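Local structure of group 3 allergen SMIPP-S Yv6023A04 (Sarcoptes scabiei type hominis, 3H7O) at residues A[11-16]-A[184-189]; A[37-42]-A[219-224]; A[153-158]-A[208-213]. The protein is an inactivated paralogue of trypsin-like serine proteases, keeping the fold of a family generally assigned endopeptidase activity but probably unable to cleave protein substrates itself. The protein carries 3 engineered substitutions. All coordinates share one frame; numbering follows the deposited sequence.

Interaction 1: residues A[11-16]-A[184-189]; sequences VPWTVA and GDPTVQ
P186 and V188, alternate residues on one side of strand 186-189, pack against the indole of W13, and this is the tight part of the contact. P186 CB meets the ring at its edge, 3.7 Å from W13 CD1. V188, pointing back at W13, brings both methyls to the ring; CG1 approaches obliquely, 3.5 Å from W13 NE1, and CG2 lies 3.6 Å from W13 CZ2. With chi1 at 44°, W13 holds its ring between its own backbone N and carbonyl carbon, and V11 and P12 cover one face. T14 adds a second contact to the proline, its OG1 3.6 Å from P186 CG. That hydroxyl is anchored twice, donating to V11 O within the turn and bonding S127 of strand 123-128.

The polar side is looser. No direct hydrogen bond joins the segments; a water in the plane of the indole accepts from W13 NE1 at 3.0 Å and donates to P186 O at a longer 3.3 Å. Dense apolar packing with one bridging water thus joins the two beta-barrels of the chymotrypsin fold, just after the position that carries the catalytic serine in active relatives.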
# COMPACT_ATOMS: atom_id res chain seq x y z
N VAL A 11 -0.59 4.09 -12.96
CA VAL A 11 -1.12 3.66 -11.67
C VAL A 11 -1.54 4.88 -10.83
O VAL A 11 -1.02 5.10 -9.74
CB VAL A 11 -0.10 2.76 -10.91
CG1 VAL A 11 -0.01 1.38 -11.57
CG2 VAL A 11 1.29 3.40 -10.87
N PRO A 12 -2.51 5.68 -11.34
CA PRO A 12 -2.82 7.00 -10.78
C PRO A 12 -3.44 7.01 -9.38
O PRO A 12 -3.61 8.09 -8.79
CB PRO A 12 -3.80 7.59 -11.81
CG PRO A 12 -4.44 6.41 -12.43
CD PRO A 12 -3.38 5.36 -12.49
N TRP A 13 -3.77 5.83 -8.86
CA TRP A 13 -4.26 5.67 -7.50
C TRP A 13 -3.12 5.60 -6.47
O TRP A 13 -3.38 5.62 -5.27
CB TRP A 13 -5.09 4.39 -7.40
CG TRP A 13 -4.44 3.25 -8.11
CD1 TRP A 13 -3.44 2.46 -7.64
CD2 TRP A 13 -4.72 2.81 -9.44
NE1 TRP A 13 -3.08 1.53 -8.59
CE2 TRP A 13 -3.85 1.73 -9.71
CE3 TRP A 13 -5.62 3.22 -10.44
CZ2 TRP A 13 -3.85 1.04 -10.93
CZ3 TRP A 13 -5.62 2.54 -11.65
CH2 TRP A 13 -4.74 1.46 -11.88
N THR A 14 -1.88 5.50 -6.96
CA THR A 14 -0.73 5.31 -6.08
C THR A 14 -0.35 6.62 -5.40
O THR A 14 -0.29 7.68 -6.04
CB THR A 14 0.50 4.76 -6.86
OG1 THR A 14 0.11 3.63 -7.66
CG2 THR A 14 1.62 4.34 -5.91
N VAL A 15 -0.10 6.54 -4.09
CA VAL A 15 0.41 7.69 -3.34
C VAL A 15 1.54 7.24 -2.43
O VAL A 15 1.73 6.04 -2.20
CB VAL A 15 -0.70 8.41 -2.50
CG1 VAL A 15 -1.87 8.82 -3.37
CG2 VAL A 15 -1.17 7.55 -1.34
N ALA A 16 2.30 8.21 -1.93
CA ALA A 16 3.23 8.00 -0.83
C ALA A 16 2.63 8.59 0.44
O ALA A 16 2.13 9.73 0.44
CB ALA A 16 4.58 8.65 -1.13
N GLY A 184 1.90 -0.99 2.37
CA GLY A 184 0.81 -0.12 1.96
C GLY A 184 0.67 0.08 0.46
O GLY A 184 -0.28 0.71 0.01
N ASP A 185 1.62 -0.46 -0.32
CA ASP A 185 1.58 -0.34 -1.78
C ASP A 185 0.28 -0.88 -2.37
O ASP A 185 -0.13 -1.99 -2.04
CB ASP A 185 2.75 -1.07 -2.45
CG ASP A 185 4.05 -0.26 -2.45
OD1 ASP A 185 4.15 0.79 -1.78
OD2 ASP A 185 4.99 -0.71 -3.14
N PRO A 186 -0.38 -0.09 -3.24
CA PRO A 186 -1.58 -0.58 -3.90
C PRO A 186 -1.25 -1.76 -4.80
O PRO A 186 -0.20 -1.77 -5.46
CB PRO A 186 -2.06 0.62 -4.73
CG PRO A 186 -0.87 1.50 -4.88
CD PRO A 186 -0.05 1.29 -3.64
N THR A 187 -2.13 -2.76 -4.81
CA THR A 187 -1.94 -3.94 -5.63
C THR A 187 -3.24 -4.20 -6.38
O THR A 187 -4.30 -4.40 -5.77
CB THR A 187 -1.49 -5.15 -4.80
OG1 THR A 187 -0.45 -4.74 -3.90
CG2 THR A 187 -0.95 -6.24 -5.70
N VAL A 188 -3.15 -4.18 -7.71
CA VAL A 188 -4.36 -4.13 -8.53
C VAL A 188 -4.46 -5.24 -9.57
O VAL A 188 -3.47 -5.91 -9.90
CB VAL A 188 -4.52 -2.75 -9.25
CG1 VAL A 188 -4.63 -1.60 -8.25
CG2 VAL A 188 -3.39 -2.49 -10.25
N GLN A 189 -5.68 -5.43 -10.05
CA GLN A 189 -5.94 -6.12 -11.31
C GLN A 189 -6.83 -5.16 -12.11
O GLN A 189 -7.90 -4.77 -11.64
CB GLN A 189 -6.61 -7.47 -11.07
CG GLN A 189 -5.68 -8.48 -10.42
CD GLN A 189 -6.31 -9.84 -10.21
OE1 GLN A 189 -7.47 -9.95 -9.79
NE2 GLN A 189 -5.55 -10.89 -10.49
O HOH W 1 -0.91 -0.58 -8.41

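Interaction 2: residues A[37-42]-A[219-224]; sequences FVLTAA and SWIQDI
Strand 37-40 runs past helix 218-225 with two points of nearest approach, the CA atoms of F37 and I224 lying 8.5 Å apart and those of L39 and I221 8.7 Å apart, a spacing that leaves room for one layer of side chains and no backbone bonding between them. Alternation along the strand turns F37 and L39 to the helix, while V38 and T40 belong to the other side.

At the first point the phenyl ring of F37 meets both side chain and backbone of I224. The CG2 methyl of the isoleucine approaches ring atom F37 CE1 to 3.7 Å. The carbonyl of I224 points oxygen-first at one face near the rim, its carbon 4.1 Å above the plane and I224 O 3.3 Å from F37 CZ. I224 divides its two branches: chi1 of -53° sets CG2 anti to the backbone N and against F37, whereas CG1 leads away to cover a face of the W220 indole, 3.9 Å above it.

The second point is purely aliphatic. I221 extends its longer branch (chi2 163°) until its CD1 reaches L39 CD1 at 4.0 Å, with L39 CD2 almost as near, and the two side chains cross at about a right angle. Beyond the pair, I92 of strand 91-95 touches F37, L39 and I224 alike, while L193 and V196 of the other barrel pack on L39. S219, Q222 and D223 occupy the exposed side of the helix.

An amphipathic C-terminal helix laid against the first barrel in this way is a hallmark of the chymotrypsin fold, and the strand it covers leads straight into the TAAHC motif that supplies the catalytic histidine of active members.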
# COMPACT_ATOMS: atom_id res chain seq x y z
N PHE A 37 -10.28 10.01 1.15
CA PHE A 37 -9.72 8.85 1.84
C PHE A 37 -8.59 8.14 1.10
O PHE A 37 -8.65 7.94 -0.11
CB PHE A 37 -10.83 7.83 2.17
CG PHE A 37 -11.91 8.36 3.08
CD1 PHE A 37 -11.73 8.41 4.46
CD2 PHE A 37 -13.13 8.78 2.55
CE1 PHE A 37 -12.73 8.90 5.29
CE2 PHE A 37 -14.14 9.27 3.37
CZ PHE A 37 -13.94 9.33 4.75
N VAL A 38 -7.57 7.75 1.86
CA VAL A 38 -6.46 6.95 1.34
C VAL A 38 -6.31 5.65 2.14
O VAL A 38 -6.36 5.67 3.38
CB VAL A 38 -5.13 7.74 1.35
CG1 VAL A 38 -3.92 6.81 1.15
CG2 VAL A 38 -5.14 8.83 0.28
N LEU A 39 -6.12 4.54 1.43
CA LEU A 39 -5.92 3.23 2.05
C LEU A 39 -4.43 2.90 2.12
O LEU A 39 -3.72 2.98 1.11
CB LEU A 39 -6.66 2.14 1.26
CG LEU A 39 -6.81 0.75 1.89
CD1 LEU A 39 -7.75 0.78 3.08
CD2 LEU A 39 -7.31 -0.24 0.85
N THR A 40 -3.96 2.53 3.31
CA THR A 40 -2.55 2.21 3.51
C THR A 40 -2.37 1.03 4.48
O THR A 40 -3.35 0.37 4.85
CB THR A 40 -1.74 3.47 3.96
OG1 THR A 40 -0.33 3.20 3.93
CG2 THR A 40 -2.14 3.94 5.36
N ALA A 41 -1.13 0.75 4.86
CA ALA A 41 -0.85 -0.27 5.86
C ALA A 41 -0.95 0.36 7.25
O ALA A 41 -0.51 1.49 7.46
CB ALA A 41 0.53 -0.87 5.63
N ALA A 42 -1.53 -0.38 8.19
CA ALA A 42 -1.70 0.12 9.56
C ALA A 42 -0.39 0.37 10.31
O ALA A 42 -0.30 1.32 11.09
CB ALA A 42 -2.62 -0.80 10.36
N SER A 219 -16.31 -4.16 3.07
CA SER A 219 -17.50 -3.74 3.80
C SER A 219 -17.17 -2.62 4.79
O SER A 219 -17.88 -1.61 4.87
CB SER A 219 -18.12 -4.93 4.53
OG SER A 219 -19.29 -4.55 5.23
N TRP A 220 -16.07 -2.80 5.53
CA TRP A 220 -15.58 -1.81 6.48
C TRP A 220 -15.11 -0.54 5.76
O TRP A 220 -15.40 0.57 6.21
CB TRP A 220 -14.46 -2.42 7.33
CG TRP A 220 -13.64 -1.43 8.12
CD1 TRP A 220 -14.06 -0.70 9.20
CD2 TRP A 220 -12.27 -1.07 7.89
NE1 TRP A 220 -13.03 0.10 9.65
CE2 TRP A 220 -11.93 -0.11 8.87
CE3 TRP A 220 -11.30 -1.47 6.96
CZ2 TRP A 220 -10.65 0.46 8.94
CZ3 TRP A 220 -10.03 -0.89 7.03
CH2 TRP A 220 -9.72 0.06 8.02
N ILE A 221 -14.39 -0.71 4.65
CA ILE A 221 -13.92 0.41 3.83
C ILE A 221 -15.10 1.25 3.30
O ILE A 221 -15.08 2.48 3.40
CB ILE A 221 -13.02 -0.07 2.65
CG1 ILE A 221 -11.70 -0.63 3.19
CG2 ILE A 221 -12.74 1.06 1.66
CD1 ILE A 221 -10.94 -1.50 2.20
N GLN A 222 -16.12 0.58 2.77
CA GLN A 222 -17.33 1.25 2.28
C GLN A 222 -18.03 2.06 3.36
O GLN A 222 -18.51 3.16 3.10
CB GLN A 222 -18.31 0.24 1.66
CG GLN A 222 -17.93 -0.23 0.26
CD GLN A 222 -18.78 -1.41 -0.21
OE1 GLN A 222 -19.56 -1.98 0.54
NE2 GLN A 222 -18.61 -1.78 -1.48
N ASP A 223 -18.07 1.52 4.58
CA ASP A 223 -18.62 2.22 5.74
C ASP A 223 -17.88 3.52 6.07
O ASP A 223 -18.50 4.52 6.43
CB ASP A 223 -18.64 1.31 6.98
CG ASP A 223 -19.74 0.26 6.92
OD1 ASP A 223 -20.70 0.43 6.13
OD2 ASP A 223 -19.65 -0.73 7.68
N ILE A 224 -16.56 3.49 5.94
CA ILE A 224 -15.74 4.68 6.18
C ILE A 224 -15.86 5.68 5.03
O ILE A 224 -16.03 6.88 5.27
CB ILE A 224 -14.25 4.32 6.45
CG1 ILE A 224 -14.12 3.27 7.57
CG2 ILE A 224 -13.41 5.57 6.74
CD1 ILE A 224 -14.72 3.66 8.92

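Interaction 3: residues A[153-158]-A[208-213]; sequences DECRTK and PEVFTK
With chi1 at 175°, C155 swings its sulfur anti to the backbone N and off the helix toward P208, while K158, one turn later, starts at chi1 -76° and then runs fully extended, so that its methylene chain crosses the same proline at about a right angle. The pyrrolidine ring is thus met by two side chains of one helical face: C155 SG lies 4.0 Å from P208 CG, and K158 CD lies 3.9 Å from P208 CD. V210, the next residue facing the helix, offers its CG2 to C155 SG at a more relaxed 4.2 Å. The backbones come nearest at C155 and P208, whose CA atoms are 6.6 Å apart. Across the contact there is neither a hydrogen bond nor a salt bridge; it is apolar packing around a sulfur whose direction is also fixed by the disulfide to C170.

Beside the apolar contact, polar bonds tie the helix down. R156 turns the edge of its guanidinium to D153, with D153 OD1 in the plane and 3.2 Å from R156 NH2 in a salt bridge. R156 NE and NH1 donate to the carbonyls of L164 and S165, so the group is bonded through three nitrogens, which should restrict its rotation. K158, by contrast, lies at an exposed border, lending its aliphatic part to the contact.

Helix 152-159 corresponds to the intermediate helix of trypsin-like proteases. The disulfide ties it to strand 168-172, the antiparallel neighbour of strand 209-213, and Y159 hydrogen-bonds P208 O. Strand 192-197 flanks strand 209-213 on its other edge, while V150, at the end of the strand leading into the helix, packs on P208.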
# COMPACT_ATOMS: atom_id res chain seq x y z
N ASP A 153 -1.55 -21.52 1.57
CA ASP A 153 -1.06 -22.49 2.55
C ASP A 153 0.44 -22.78 2.35
O ASP A 153 1.19 -22.91 3.31
CB ASP A 153 -1.89 -23.79 2.51
CG ASP A 153 -3.26 -23.64 3.16
OD1 ASP A 153 -3.53 -22.60 3.82
OD2 ASP A 153 -4.09 -24.56 3.03
N GLU A 154 0.84 -22.86 1.08
CA GLU A 154 2.25 -22.97 0.69
C GLU A 154 3.06 -21.74 1.14
O GLU A 154 4.19 -21.87 1.60
CB GLU A 154 2.32 -23.16 -0.83
CG GLU A 154 3.70 -23.03 -1.47
CD GLU A 154 3.68 -23.39 -2.95
OE1 GLU A 154 3.13 -24.45 -3.31
OE2 GLU A 154 4.23 -22.60 -3.76
N CYS A 155 2.46 -20.56 1.00
CA CYS A 155 3.09 -19.32 1.44
C CYS A 155 3.23 -19.27 2.96
O CYS A 155 4.24 -18.79 3.47
CB CYS A 155 2.29 -18.12 0.92
SG CYS A 155 2.87 -16.50 1.51
N ARG A 156 2.23 -19.76 3.68
CA ARG A 156 2.29 -19.79 5.15
C ARG A 156 3.39 -20.70 5.70
O ARG A 156 4.05 -20.33 6.67
CB ARG A 156 0.93 -20.13 5.77
CG ARG A 156 -0.03 -18.95 5.81
CD ARG A 156 -1.05 -19.05 6.95
NE ARG A 156 -2.23 -18.20 6.71
CZ ARG A 156 -3.27 -18.57 5.97
NH1 ARG A 156 -4.29 -17.74 5.81
NH2 ARG A 156 -3.29 -19.76 5.38
N THR A 157 3.60 -21.86 5.08
CA THR A 157 4.69 -22.75 5.53
C THR A 157 6.07 -22.11 5.29
O THR A 157 6.98 -22.31 6.09
CB THR A 157 4.58 -24.21 4.97
OG1 THR A 157 5.81 -24.91 5.19
CG2 THR A 157 4.28 -24.23 3.49
N LYS A 158 6.20 -21.32 4.23
CA LYS A 158 7.44 -20.61 3.95
C LYS A 158 7.73 -19.52 4.99
O LYS A 158 8.89 -19.26 5.32
CB LYS A 158 7.44 -20.01 2.54
CG LYS A 158 7.68 -21.04 1.45
CD LYS A 158 7.61 -20.44 0.07
CE LYS A 158 7.84 -21.50 -0.99
NZ LYS A 158 7.87 -20.92 -2.36
N PRO A 208 7.67 -15.33 -0.43
CA PRO A 208 6.80 -14.54 -1.29
C PRO A 208 6.39 -13.24 -0.60
O PRO A 208 6.54 -13.12 0.61
CB PRO A 208 5.56 -15.43 -1.46
CG PRO A 208 5.95 -16.79 -0.95
CD PRO A 208 7.01 -16.55 0.07
N GLU A 209 5.90 -12.29 -1.38
CA GLU A 209 5.34 -11.07 -0.83
C GLU A 209 3.94 -11.36 -0.28
O GLU A 209 3.23 -12.21 -0.81
CB GLU A 209 5.29 -9.96 -1.89
CG GLU A 209 6.64 -9.61 -2.52
CD GLU A 209 7.67 -9.06 -1.52
OE1 GLU A 209 7.28 -8.50 -0.47
OE2 GLU A 209 8.89 -9.18 -1.80
N VAL A 210 3.57 -10.65 0.79
CA VAL A 210 2.25 -10.82 1.40
C VAL A 210 1.44 -9.54 1.25
O VAL A 210 1.97 -8.43 1.41
CB VAL A 210 2.34 -11.23 2.89
CG1 VAL A 210 0.94 -11.37 3.52
CG2 VAL A 210 3.09 -12.54 3.03
N PHE A 211 0.16 -9.71 0.94
CA PHE A 211 -0.75 -8.60 0.71
C PHE A 211 -2.01 -8.80 1.52
O PHE A 211 -2.57 -9.89 1.53
CB PHE A 211 -1.12 -8.52 -0.78
CG PHE A 211 0.07 -8.32 -1.67
CD1 PHE A 211 0.49 -7.04 -2.00
CD2 PHE A 211 0.78 -9.41 -2.17
CE1 PHE A 211 1.61 -6.84 -2.82
CE2 PHE A 211 1.89 -9.22 -2.99
CZ PHE A 211 2.30 -7.93 -3.31
N THR A 212 -2.44 -7.75 2.21
CA THR A 212 -3.73 -7.75 2.87
C THR A 212 -4.80 -7.78 1.79
O THR A 212 -4.78 -6.95 0.88
CB THR A 212 -3.90 -6.52 3.78
OG1 THR A 212 -2.90 -6.54 4.81
CG2 THR A 212 -5.28 -6.51 4.43
N LYS A 213 -5.71 -8.74 1.90
CA LYS A 213 -6.77 -8.94 0.93
C LYS A 213 -7.86 -7.88 1.10
O LYS A 213 -8.61 -7.90 2.08
CB LYS A 213 -7.33 -10.36 1.09
CG LYS A 213 -8.34 -10.79 0.04
CD LYS A 213 -8.44 -12.32 -0.04
CE LYS A 213 -8.63 -12.97 1.33
NZ LYS A 213 -9.44 -14.22 1.23

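Interactions 1 and 2, centred 14 Å apart, meet where the catalytic residues of active relatives come together: G184 N is 3.5 Å from A41 CB, joining the stretch after the serine position to the one before the histidine. V15 CG2 and V38 CG1 add a 3.8 Å contact within the first barrel. Interaction 3 is centred 20 Å from interaction 1, yet both involve the second-barrel sheet, and T187 touches F211. Between nearest atoms it lies about 7 Å from interaction 2. The start of strand 209-213 corresponds to part of one S1-pocket wall in trypsin; E209 forms a salt bridge with R203 there, consistent with an altered pocket, and weakly hydrogen-bonds a glycerol probably from the crystallisation liquor.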